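Local coordinates for protein Cif-like 1 (Burkholderia cenocepacia, PDB 7JQY) that probably hydrolyses epoxides, as a Cif-like member of the alpha/beta hydrolase family that assembles as an octamer, at residues I117-R122 / Y130-Q135; M248-L253 / D265-L270; H284-P287 / A292-T295. The protein carries 1 engineered substitution. All coordinates share one frame; numbering follows the deposited sequence.

Contact 1: I117-R122 / Y130-Q135; sequences IHLVGR and YAYAAQ
A131 O, the carbonyl just ahead of the Y132 side chain that packs on I117 and L119, accepts two hydrogen bonds from Q135. One comes from Q135 N, as in any helical turn; the other comes from the side chain, with Q135 NE2 2.9 Å from A131 O. The two donors reach the oxygen from opposite faces of the carbonyl plane, NE2 standing 61° out of it, so the amide is folded back along the helix. This helix, 124-135, follows strand 117-122 and precedes strand 140-146 in a beta-alpha-beta unit of the alpha/beta hydrolase fold, and G121 belongs to the probable nucleophile elbow between strand and helix.

The contact itself is apolar and is carried by Y132, whose CG lies anti to its backbone N (chi1 -161°). At the root of that side chain, L119 CD2 comes within 3.8 Å of Y132 CB and nearly as close to CG and CD2. The I117 side chain points head-on against that of Y132 and meets its outer half. Its CG1 sits between the backbone N and the carbonyl carbon (chi1 62°), and the extended chain beyond carries CD1 to the ring. Both methyls approach obliquely. I105 and R106 of helix 98-111 also touch Y132. I117 CD1 lies 3.9 Å from Y132 CE2 and 4.0 Å from Y132 OH, so a methyl group reaches the phenol end.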
ATOM      1  N   ILE B 117     -40.074  28.468  -7.643  1.00 53.61           N
ATOM      2  CA  ILE B 117     -39.756  27.127  -7.163  1.00 52.13           C
ATOM      3  C   ILE B 117     -40.041  27.080  -5.670  1.00 51.01           C
ATOM      4  O   ILE B 117     -40.001  28.105  -4.982  1.00 50.14           O
ATOM      5  CB  ILE B 117     -38.278  26.751  -7.407  1.00 51.74           C
ATOM      6  CG1 ILE B 117     -37.387  27.722  -6.629  1.00 48.87           C
ATOM      7  CG2 ILE B 117     -37.943  26.757  -8.901  1.00 49.08           C
ATOM      8  CD1 ILE B 117     -35.938  27.352  -6.586  1.00 47.31           C
ATOM      9  N   HIS B 118     -40.381  25.895  -5.179  1.00 49.85           N
ATOM     10  CA  HIS B 118     -40.255  25.591  -3.760  1.00 50.48           C
ATOM     11  C   HIS B 118     -38.844  25.063  -3.540  1.00 50.14           C
ATOM     12  O   HIS B 118     -38.274  24.406  -4.420  1.00 46.25           O
ATOM     13  CB  HIS B 118     -41.285  24.552  -3.324  1.00 47.82           C
ATOM     14  CG  HIS B 118     -42.699  24.951  -3.609  1.00 54.62           C
ATOM     15  ND1 HIS B 118     -43.449  25.718  -2.740  1.00 56.64           N
ATOM     16  CD2 HIS B 118     -43.498  24.705  -4.675  1.00 55.37           C
ATOM     17  CE1 HIS B 118     -44.651  25.913  -3.253  1.00 55.51           C
ATOM     18  NE2 HIS B 118     -44.707  25.308  -4.426  1.00 56.38           N
ATOM     19  N   LEU B 119     -38.266  25.380  -2.387  1.00 45.81           N
ATOM     20  CA  LEU B 119     -36.843  25.158  -2.167  1.00 45.00           C
ATOM     21  C   LEU B 119     -36.626  24.473  -0.825  1.00 43.42           C
ATOM     22  O   LEU B 119     -37.067  24.981   0.213  1.00 47.85           O
ATOM     23  CB  LEU B 119     -36.072  26.480  -2.241  1.00 44.67           C
ATOM     24  CG  LEU B 119     -34.553  26.413  -2.366  1.00 45.02           C
ATOM     25  CD1 LEU B 119     -34.133  25.434  -3.455  1.00 43.78           C
ATOM     26  CD2 LEU B 119     -33.980  27.805  -2.612  1.00 44.65           C
ATOM     27  N   VAL B 120     -35.925  23.339  -0.849  1.00 39.29           N
ATOM     28  CA  VAL B 120     -35.603  22.548   0.334  1.00 38.23           C
ATOM     29  C   VAL B 120     -34.093  22.349   0.399  1.00 41.36           C
ATOM     30  O   VAL B 120     -33.476  21.935  -0.590  1.00 41.20           O
ATOM     31  CB  VAL B 120     -36.306  21.179   0.306  1.00 39.32           C
ATOM     32  CG1 VAL B 120     -36.087  20.444   1.638  1.00 39.72           C
ATOM     33  CG2 VAL B 120     -37.781  21.337  -0.027  1.00 42.03           C
ATOM     34  N   GLY B 121     -33.503  22.623   1.553  1.00 39.82           N
ATOM     35  CA  GLY B 121     -32.071  22.459   1.725  1.00 37.43           C
ATOM     36  C   GLY B 121     -31.729  21.947   3.108  1.00 40.00           C
ATOM     37  O   GLY B 121     -32.479  22.141   4.071  1.00 38.77           O
ATOM     38  N   ARG B 122     -30.578  21.277   3.194  1.00 36.93           N
ATOM     39  CA  ARG B 122     -30.007  20.837   4.463  1.00 36.75           C
ATOM     40  C   ARG B 122     -28.492  20.969   4.395  1.00 39.46           C
ATOM     41  O   ARG B 122     -27.897  20.972   3.312  1.00 37.38           O
ATOM     42  CB  ARG B 122     -30.412  19.390   4.819  1.00 39.03           C
ATOM     43  CG  ARG B 122     -29.655  18.289   4.077  1.00 39.35           C
ATOM     44  CD  ARG B 122     -29.883  16.923   4.729  1.00 36.09           C
ATOM     45  NE  ARG B 122     -29.446  16.913   6.120  1.00 37.30           N
ATOM     46  CZ  ARG B 122     -28.174  16.857   6.503  1.00 36.81           C
ATOM     47  NH1 ARG B 122     -27.201  16.802   5.596  1.00 34.58           N
ATOM     48  NH2 ARG B 122     -27.871  16.869   7.793  1.00 35.21           N
ATOM     49  N   TYR B 130     -30.726  29.372   1.398  1.00 45.13           N
ATOM     50  CA  TYR B 130     -30.972  30.674   2.007  1.00 49.81           C
ATOM     51  C   TYR B 130     -30.430  31.798   1.135  1.00 49.03           C
ATOM     52  O   TYR B 130     -31.113  32.804   0.908  1.00 50.70           O
ATOM     53  CB  TYR B 130     -30.348  30.743   3.405  1.00 48.14           C
ATOM     54  CG  TYR B 130     -30.337  32.155   3.947  1.00 51.13           C
ATOM     55  CD1 TYR B 130     -31.516  32.776   4.342  1.00 53.41           C
ATOM     56  CD2 TYR B 130     -29.153  32.880   4.035  1.00 52.03           C
ATOM     57  CE1 TYR B 130     -31.514  34.075   4.829  1.00 53.67           C
ATOM     58  CE2 TYR B 130     -29.142  34.174   4.511  1.00 53.95           C
ATOM     59  CZ  TYR B 130     -30.325  34.767   4.907  1.00 56.73           C
ATOM     60  OH  TYR B 130     -30.314  36.057   5.380  1.00 56.22           O
ATOM     61  N   ALA B 131     -29.203  31.637   0.629  1.00 49.48           N
ATOM     62  CA  ALA B 131     -28.616  32.645  -0.251  1.00 52.32           C
ATOM     63  C   ALA B 131     -29.428  32.811  -1.525  1.00 48.64           C
ATOM     64  O   ALA B 131     -29.485  33.910  -2.083  1.00 52.63           O
ATOM     65  CB  ALA B 131     -27.170  32.282  -0.585  1.00 46.90           C
ATOM     66  N   TYR B 132     -30.073  31.742  -1.987  1.00 48.39           N
ATOM     67  CA  TYR B 132     -30.986  31.858  -3.118  1.00 50.04           C
ATOM     68  C   TYR B 132     -32.156  32.766  -2.766  1.00 53.48           C
ATOM     69  O   TYR B 132     -32.466  33.711  -3.502  1.00 52.29           O
ATOM     70  CB  TYR B 132     -31.481  30.463  -3.521  1.00 50.97           C
ATOM     71  CG  TYR B 132     -32.073  30.328  -4.920  1.00 51.75           C
ATOM     72  CD1 TYR B 132     -32.836  31.347  -5.496  1.00 53.36           C
ATOM     73  CD2 TYR B 132     -31.884  29.163  -5.655  1.00 50.88           C
ATOM     74  CE1 TYR B 132     -33.377  31.211  -6.767  1.00 51.29           C
ATOM     75  CE2 TYR B 132     -32.421  29.019  -6.921  1.00 52.29           C
ATOM     76  CZ  TYR B 132     -33.163  30.043  -7.472  1.00 51.95           C
ATOM     77  OH  TYR B 132     -33.697  29.881  -8.729  1.00 54.52           O
ATOM     78  N   ALA B 133     -32.795  32.519  -1.615  1.00 53.59           N
ATOM     79  CA  ALA B 133     -33.941  33.326  -1.215  1.00 52.86           C
ATOM     80  C   ALA B 133     -33.539  34.758  -0.895  1.00 53.19           C
ATOM     81  O   ALA B 133     -34.312  35.687  -1.148  1.00 54.45           O
ATOM     82  CB  ALA B 133     -34.639  32.693  -0.014  1.00 53.09           C
ATOM     83  N   ALA B 134     -32.332  34.964  -0.365  1.00 53.58           N
ATOM     84  CA  ALA B 134     -31.918  36.318  -0.015  1.00 55.09           C
ATOM     85  C   ALA B 134     -31.640  37.147  -1.261  1.00 57.85           C
ATOM     86  O   ALA B 134     -31.943  38.346  -1.292  1.00 59.17           O
ATOM     87  CB  ALA B 134     -30.683  36.280   0.885  1.00 54.20           C
ATOM     88  N   GLN B 135     -31.075  36.526  -2.302  1.00 54.21           N
ATOM     89  CA  GLN B 135     -30.711  37.257  -3.513  1.00 55.71           C
ATOM     90  C   GLN B 135     -31.877  37.432  -4.481  1.00 55.22           C
ATOM     91  O   GLN B 135     -31.924  38.434  -5.203  1.00 58.94           O
ATOM     92  CB  GLN B 135     -29.549  36.559  -4.220  1.00 52.37           C
ATOM     93  CG  GLN B 135     -28.190  36.909  -3.644  1.00 51.14           C
ATOM     94  CD  GLN B 135     -27.118  35.932  -4.062  1.00 52.56           C
ATOM     95  OE1 GLN B 135     -26.042  36.326  -4.526  1.00 55.64           O
ATOM     96  NE2 GLN B 135     -27.400  34.644  -3.899  1.00 51.03           N
TER

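Contact 2: M248-L253 / D265-L270; sequences MPVLAL and DMAREL
The beta-alpha-beta unit made of strand 250-255, helix 262-268 and strand 274-279, in the later part of the alpha/beta hydrolase sheet, is closed here by small side chains. A252 on the strand and A267 on the helix face each other, and their CA atoms are 6.5 Å apart. That short spacing is possible because each presents a single methyl: A252 CB and A267 CB meet at 3.9 Å. V250, two residues earlier and so on the same side of its strand, adds a looser touch from one branch, CG1 lying 4.5 Å from A267 CB. Its first torsion (174°) sets CG1 anti to the backbone N and on the side of the helix, whereas CG2 lies farther from A267.

All three residues are buried, yet only 87 Å² is covered between the segments, as expected of a contact built from methyl groups. Neighbouring strands fill in around it: M145 of strand 140-146 packs on both V250 and L270, and V274 of strand 274-279 touches A267. The backbone of V250 is tied to the last of these strands, with R275 NH1 bonding to V250 O. The carbonyl of A267 is itself engaged, A267 O accepting from L270 N at 2.9 Å.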
ATOM      1  N   MET B 248     -41.062  35.307   2.190  1.00 55.66           N
ATOM      2  CA  MET B 248     -41.845  34.123   1.867  1.00 55.33           C
ATOM      3  C   MET B 248     -41.970  33.214   3.087  1.00 50.82           C
ATOM      4  O   MET B 248     -41.126  33.247   3.984  1.00 51.52           O
ATOM      5  CB  MET B 248     -41.209  33.381   0.687  1.00 51.60           C
ATOM      6  CG  MET B 248     -39.998  32.542   1.049  1.00 50.32           C
ATOM      7  SD  MET B 248     -38.524  33.542   1.362  1.00 52.14           S
ATOM      8  CE  MET B 248     -38.337  34.357  -0.220  1.00 53.95           C
ATOM      9  N   PRO B 249     -42.998  32.363   3.126  1.00 52.98           N
ATOM     10  CA  PRO B 249     -43.131  31.423   4.248  1.00 54.82           C
ATOM     11  C   PRO B 249     -41.945  30.471   4.328  1.00 56.29           C
ATOM     12  O   PRO B 249     -41.435  29.987   3.311  1.00 52.93           O
ATOM     13  CB  PRO B 249     -44.431  30.673   3.935  1.00 55.55           C
ATOM     14  CG  PRO B 249     -45.187  31.572   3.026  1.00 53.95           C
ATOM     15  CD  PRO B 249     -44.156  32.302   2.215  1.00 52.94           C
ATOM     16  N   VAL B 250     -41.516  30.201   5.557  1.00 54.38           N
ATOM     17  CA  VAL B 250     -40.338  29.392   5.831  1.00 51.71           C
ATOM     18  C   VAL B 250     -40.704  28.313   6.834  1.00 53.33           C
ATOM     19  O   VAL B 250     -41.430  28.573   7.802  1.00 56.92           O
ATOM     20  CB  VAL B 250     -39.173  30.250   6.363  1.00 52.26           C
ATOM     21  CG1 VAL B 250     -38.007  29.362   6.784  1.00 48.60           C
ATOM     22  CG2 VAL B 250     -38.748  31.270   5.312  1.00 49.47           C
ATOM     23  N   LEU B 251     -40.224  27.096   6.584  1.00 52.86           N
ATOM     24  CA  LEU B 251     -40.399  25.951   7.469  1.00 50.62           C
ATOM     25  C   LEU B 251     -39.029  25.503   7.955  1.00 50.74           C
ATOM     26  O   LEU B 251     -38.094  25.402   7.151  1.00 47.64           O
ATOM     27  CB  LEU B 251     -41.115  24.801   6.751  1.00 50.92           C
ATOM     28  CG  LEU B 251     -41.185  23.440   7.452  1.00 53.10           C
ATOM     29  CD1 LEU B 251     -42.124  23.483   8.640  1.00 48.82           C
ATOM     30  CD2 LEU B 251     -41.608  22.344   6.468  1.00 49.92           C
ATOM     31  N   ALA B 252     -38.902  25.277   9.267  1.00 49.46           N
ATOM     32  CA  ALA B 252     -37.657  24.844   9.893  1.00 49.42           C
ATOM     33  C   ALA B 252     -37.869  23.493  10.568  1.00 49.68           C
ATOM     34  O   ALA B 252     -38.803  23.337  11.364  1.00 52.37           O
ATOM     35  CB  ALA B 252     -37.164  25.873  10.918  1.00 51.75           C
ATOM     36  N   LEU B 253     -37.000  22.522  10.261  1.00 47.24           N
ATOM     37  CA  LEU B 253     -37.124  21.163  10.785  1.00 47.44           C
ATOM     38  C   LEU B 253     -35.770  20.619  11.221  1.00 45.75           C
ATOM     39  O   LEU B 253     -34.749  20.898  10.589  1.00 40.91           O
ATOM     40  CB  LEU B 253     -37.723  20.212   9.746  1.00 43.98           C
ATOM     41  CG  LEU B 253     -39.079  20.560   9.145  1.00 46.23           C
ATOM     42  CD1 LEU B 253     -39.366  19.649   7.951  1.00 48.22           C
ATOM     43  CD2 LEU B 253     -40.170  20.440  10.187  1.00 46.82           C
ATOM     44  N   ASP B 265     -35.246  28.437  16.071  1.00 54.31           N
ATOM     45  CA  ASP B 265     -34.685  29.716  16.509  1.00 54.98           C
ATOM     46  C   ASP B 265     -33.809  30.346  15.434  1.00 55.03           C
ATOM     47  O   ASP B 265     -33.872  31.558  15.195  1.00 55.72           O
ATOM     48  CB  ASP B 265     -33.867  29.520  17.783  1.00 53.56           C
ATOM     49  CG  ASP B 265     -34.646  28.806  18.868  1.00 56.79           C
ATOM     50  OD1 ASP B 265     -34.015  28.187  19.754  1.00 58.21           O
ATOM     51  OD2 ASP B 265     -35.894  28.841  18.820  1.00 56.97           O
ATOM     52  N   MET B 266     -32.969  29.534  14.784  1.00 53.64           N
ATOM     53  CA  MET B 266     -32.070  30.055  13.760  1.00 51.63           C
ATOM     54  C   MET B 266     -32.852  30.679  12.616  1.00 51.91           C
ATOM     55  O   MET B 266     -32.485  31.745  12.110  1.00 50.83           O
ATOM     56  CB  MET B 266     -31.171  28.926  13.254  1.00 49.95           C
ATOM     57  CG  MET B 266     -30.176  29.330  12.205  1.00 52.01           C
ATOM     58  SD  MET B 266     -30.806  29.223  10.524  1.00 50.40           S
ATOM     59  CE  MET B 266     -31.642  27.644  10.507  1.00 49.80           C
ATOM     60  N   ALA B 267     -33.949  30.038  12.210  1.00 53.13           N
ATOM     61  CA  ALA B 267     -34.724  30.533  11.080  1.00 50.82           C
ATOM     62  C   ALA B 267     -35.424  31.845  11.405  1.00 55.57           C
ATOM     63  O   ALA B 267     -35.649  32.665  10.505  1.00 56.76           O
ATOM     64  CB  ALA B 267     -35.752  29.489  10.648  1.00 51.26           C
ATOM     65  N   ARG B 268     -35.779  32.063  12.677  1.00 55.31           N
ATOM     66  CA  ARG B 268     -36.504  33.274  13.033  1.00 56.46           C
ATOM     67  C   ARG B 268     -35.623  34.508  12.997  1.00 56.30           C
ATOM     68  O   ARG B 268     -36.152  35.623  12.950  1.00 59.91           O
ATOM     69  CB  ARG B 268     -37.125  33.133  14.419  1.00 56.25           C
ATOM     70  CG  ARG B 268     -38.323  32.223  14.461  1.00 57.85           C
ATOM     71  CD  ARG B 268     -39.002  32.343  15.796  1.00 61.42           C
ATOM     72  NE  ARG B 268     -40.193  31.512  15.882  1.00 65.37           N
ATOM     73  CZ  ARG B 268     -40.402  30.627  16.849  1.00 68.50           C
ATOM     74  NH1 ARG B 268     -39.493  30.463  17.807  1.00 62.35           N
ATOM     75  NH2 ARG B 268     -41.518  29.908  16.855  1.00 70.67           N
ATOM     76  N   GLU B 269     -34.299  34.343  12.984  1.00 55.75           N
ATOM     77  CA  GLU B 269     -33.432  35.485  12.730  1.00 57.96           C
ATOM     78  C   GLU B 269     -33.356  35.841  11.254  1.00 57.86           C
ATOM     79  O   GLU B 269     -32.877  36.934  10.926  1.00 57.82           O
ATOM     80  CB  GLU B 269     -32.005  35.230  13.228  1.00 54.26           C
ATOM     81  CG  GLU B 269     -31.867  34.246  14.363  1.00 54.77           C
ATOM     82  CD  GLU B 269     -30.408  33.979  14.701  1.00 58.84           C
ATOM     83  OE1 GLU B 269     -30.095  32.868  15.192  1.00 59.78           O
ATOM     84  OE2 GLU B 269     -29.571  34.879  14.462  1.00 58.58           O
ATOM     85  N   LEU B 270     -33.850  34.971  10.364  1.00 55.66           N
ATOM     86  CA  LEU B 270     -33.682  35.153   8.928  1.00 57.52           C
ATOM     87  C   LEU B 270     -34.955  35.532   8.201  1.00 57.10           C
ATOM     88  O   LEU B 270     -34.877  36.103   7.111  1.00 60.43           O
ATOM     89  CB  LEU B 270     -33.166  33.859   8.279  1.00 53.91           C
ATOM     90  CG  LEU B 270     -32.043  33.054   8.924  1.00 52.61           C
ATOM     91  CD1 LEU B 270     -32.033  31.651   8.375  1.00 50.88           C
ATOM     92  CD2 LEU B 270     -30.737  33.704   8.633  1.00 55.18           C
TER

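Contact 3: H284-P287 / A292-T295; sequences HWLP and AFLT
Segment 284-287 runs from a loop into the short helix 286-289, and segment 292-295 lies in the following helix, 291-303. The backbones come nearest at P287 and L294, whose CA atoms are 6.9 Å apart. W285 occupies the N-cap position of the first helix. The loop follows strand 274-279, the place where alpha/beta hydrolases commonly carry their catalytic histidine, and H284 lies there.

Two apolar pairs join the helices. L294 reaches toward P287 with its CG anti to the backbone N (chi1 174°), which brings CD2 to 4.0 Å from P287 CG and equally near P287 CA; the methyl therefore rests against both the pyrrolidine ring and the backbone. L286 makes the second pair, with L286 CD2 4.2 Å from F293 CD1. The CB of F293 leaves its backbone across the line to L286, but with CG anti to the backbone N (chi1 169°) the ring end comes nearer to the leucine, whose methyl meets it obliquely. Beneath them lies the sheet: L253 touches L286, F293 and L294 alike, while A279 packs on L286 and F293.

Within the loop, H284 CD2 stands 3.8 Å above one face of the W285 indole, offset toward its rim. H284 ND1 is bonded to S258 OG, and Y195 both stacks its ring on W285 and accepts from W285 NE1 with its carbonyl. Between the two segments only carbon meets carbon, so the side chains hold these helix segments together by apolar packing (165 Å² buried), while polar bonds to other parts of the chain orient H284 and W285.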
ATOM      1  N   HIS B 284     -29.301  13.757  13.036  1.00 37.96           N
ATOM      2  CA  HIS B 284     -28.882  14.879  12.212  1.00 36.91           C
ATOM      3  C   HIS B 284     -29.330  14.759  10.762  1.00 35.80           C
ATOM      4  O   HIS B 284     -29.413  15.783  10.076  1.00 36.09           O
ATOM      5  CB  HIS B 284     -27.358  14.998  12.279  1.00 36.38           C
ATOM      6  CG  HIS B 284     -26.806  16.242  11.660  1.00 37.71           C
ATOM      7  ND1 HIS B 284     -26.929  17.486  12.245  1.00 40.60           N
ATOM      8  CD2 HIS B 284     -26.103  16.432  10.518  1.00 35.63           C
ATOM      9  CE1 HIS B 284     -26.330  18.388  11.486  1.00 39.44           C
ATOM     10  NE2 HIS B 284     -25.826  17.775  10.428  1.00 36.77           N
ATOM     11  N   TRP B 285     -29.635  13.552  10.283  1.00 33.34           N
ATOM     12  CA  TRP B 285     -29.854  13.299   8.851  1.00 34.88           C
ATOM     13  C   TRP B 285     -31.336  13.052   8.588  1.00 34.62           C
ATOM     14  O   TRP B 285     -31.767  11.919   8.380  1.00 35.81           O
ATOM     15  CB  TRP B 285     -29.006  12.103   8.376  1.00 31.97           C
ATOM     16  CG  TRP B 285     -27.602  12.095   8.913  1.00 34.61           C
ATOM     17  CD1 TRP B 285     -27.114  11.318   9.932  1.00 33.50           C
ATOM     18  CD2 TRP B 285     -26.502  12.890   8.449  1.00 33.09           C
ATOM     19  NE1 TRP B 285     -25.779  11.582  10.123  1.00 33.60           N
ATOM     20  CE2 TRP B 285     -25.380  12.542   9.229  1.00 31.96           C
ATOM     21  CE3 TRP B 285     -26.357  13.858   7.447  1.00 35.53           C
ATOM     22  CZ2 TRP B 285     -24.126  13.141   9.049  1.00 30.83           C
ATOM     23  CZ3 TRP B 285     -25.112  14.451   7.267  1.00 33.11           C
ATOM     24  CH2 TRP B 285     -24.013  14.092   8.070  1.00 33.50           C
ATOM     25  N   LEU B 286     -32.107  14.135   8.541  1.00 34.08           N
ATOM     26  CA  LEU B 286     -33.556  14.004   8.420  1.00 35.77           C
ATOM     27  C   LEU B 286     -33.993  13.198   7.204  1.00 35.40           C
ATOM     28  O   LEU B 286     -34.826  12.290   7.371  1.00 34.65           O
ATOM     29  CB  LEU B 286     -34.206  15.394   8.440  1.00 39.23           C
ATOM     30  CG  LEU B 286     -35.142  15.626   9.630  1.00 38.84           C
ATOM     31  CD1 LEU B 286     -35.823  16.981   9.506  1.00 39.30           C
ATOM     32  CD2 LEU B 286     -36.173  14.505   9.748  1.00 37.05           C
ATOM     33  N   PRO B 287     -33.505  13.461   5.981  1.00 36.14           N
ATOM     34  CA  PRO B 287     -33.953  12.642   4.837  1.00 35.16           C
ATOM     35  C   PRO B 287     -33.580  11.172   4.950  1.00 33.54           C
ATOM     36  O   PRO B 287     -34.307  10.321   4.424  1.00 33.68           O
ATOM     37  CB  PRO B 287     -33.272  13.312   3.633  1.00 32.96           C
ATOM     38  CG  PRO B 287     -32.979  14.700   4.080  1.00 36.48           C
ATOM     39  CD  PRO B 287     -32.641  14.572   5.543  1.00 32.29           C
ATOM     40  N   ALA B 292     -40.449   9.863   6.491  1.00 40.36           N
ATOM     41  CA  ALA B 292     -41.896   9.884   6.670  1.00 40.90           C
ATOM     42  C   ALA B 292     -42.337  11.179   7.344  1.00 42.40           C
ATOM     43  O   ALA B 292     -43.305  11.819   6.917  1.00 43.74           O
ATOM     44  CB  ALA B 292     -42.339   8.666   7.478  1.00 43.98           C
ATOM     45  N   PHE B 293     -41.644  11.572   8.418  1.00 43.64           N
ATOM     46  CA  PHE B 293     -41.925  12.852   9.063  1.00 46.15           C
ATOM     47  C   PHE B 293     -41.672  14.012   8.110  1.00 46.94           C
ATOM     48  O   PHE B 293     -42.473  14.952   8.026  1.00 46.07           O
ATOM     49  CB  PHE B 293     -41.050  12.998  10.306  1.00 42.69           C
ATOM     50  CG  PHE B 293     -41.069  14.374  10.908  1.00 49.36           C
ATOM     51  CD1 PHE B 293     -40.181  15.353  10.483  1.00 46.53           C
ATOM     52  CD2 PHE B 293     -41.960  14.681  11.931  1.00 48.69           C
ATOM     53  CE1 PHE B 293     -40.201  16.621  11.043  1.00 47.07           C
ATOM     54  CE2 PHE B 293     -41.980  15.944  12.499  1.00 47.54           C
ATOM     55  CZ  PHE B 293     -41.103  16.913  12.061  1.00 48.29           C
ATOM     56  N   LEU B 294     -40.558  13.956   7.379  1.00 43.40           N
ATOM     57  CA  LEU B 294     -40.184  15.049   6.497  1.00 43.13           C
ATOM     58  C   LEU B 294     -41.164  15.176   5.352  1.00 45.83           C
ATOM     59  O   LEU B 294     -41.586  16.287   4.997  1.00 47.39           O
ATOM     60  CB  LEU B 294     -38.780  14.805   5.957  1.00 45.02           C
ATOM     61  CG  LEU B 294     -38.279  15.777   4.905  1.00 42.57           C
ATOM     62  CD1 LEU B 294     -38.348  17.173   5.478  1.00 40.31           C
ATOM     63  CD2 LEU B 294     -36.855  15.404   4.515  1.00 39.47           C
ATOM     64  N   THR B 295     -41.525  14.047   4.752  1.00 44.44           N
ATOM     65  CA  THR B 295     -42.445  14.097   3.634  1.00 46.97           C
ATOM     66  C   THR B 295     -43.757  14.689   4.094  1.00 49.46           C
ATOM     67  O   THR B 295     -44.375  15.492   3.378  1.00 46.55           O
ATOM     68  CB  THR B 295     -42.631  12.707   3.017  1.00 43.51           C
ATOM     69  OG1 THR B 295     -41.463  12.395   2.255  1.00 45.21           O
ATOM     70  CG2 THR B 295     -43.828  12.662   2.082  1.00 41.48           C
TER

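Contacts 1 and 2 are neighbours, their centres 11 Å apart, on one face of the shared sheet: Y130 CE1 lies 3.8 Å from L270 CB. Contact 3 sits about 17 Å from contact 2 and 18 Å from contact 1, centre to centre. L253, which alternates with A252, turns to the other face, and its CD1 meets L294 CD1 at 3.6 Å. Contact 3 joins contact 1 through R122, whose NH2 is 3.0 Å from H284 O, a probable hydrogen bond, while D147 pairs with R122 NE. R122 directly precedes S123, the engineered serine in the probable nucleophile elbow, so this junction lies beside the presumed active site.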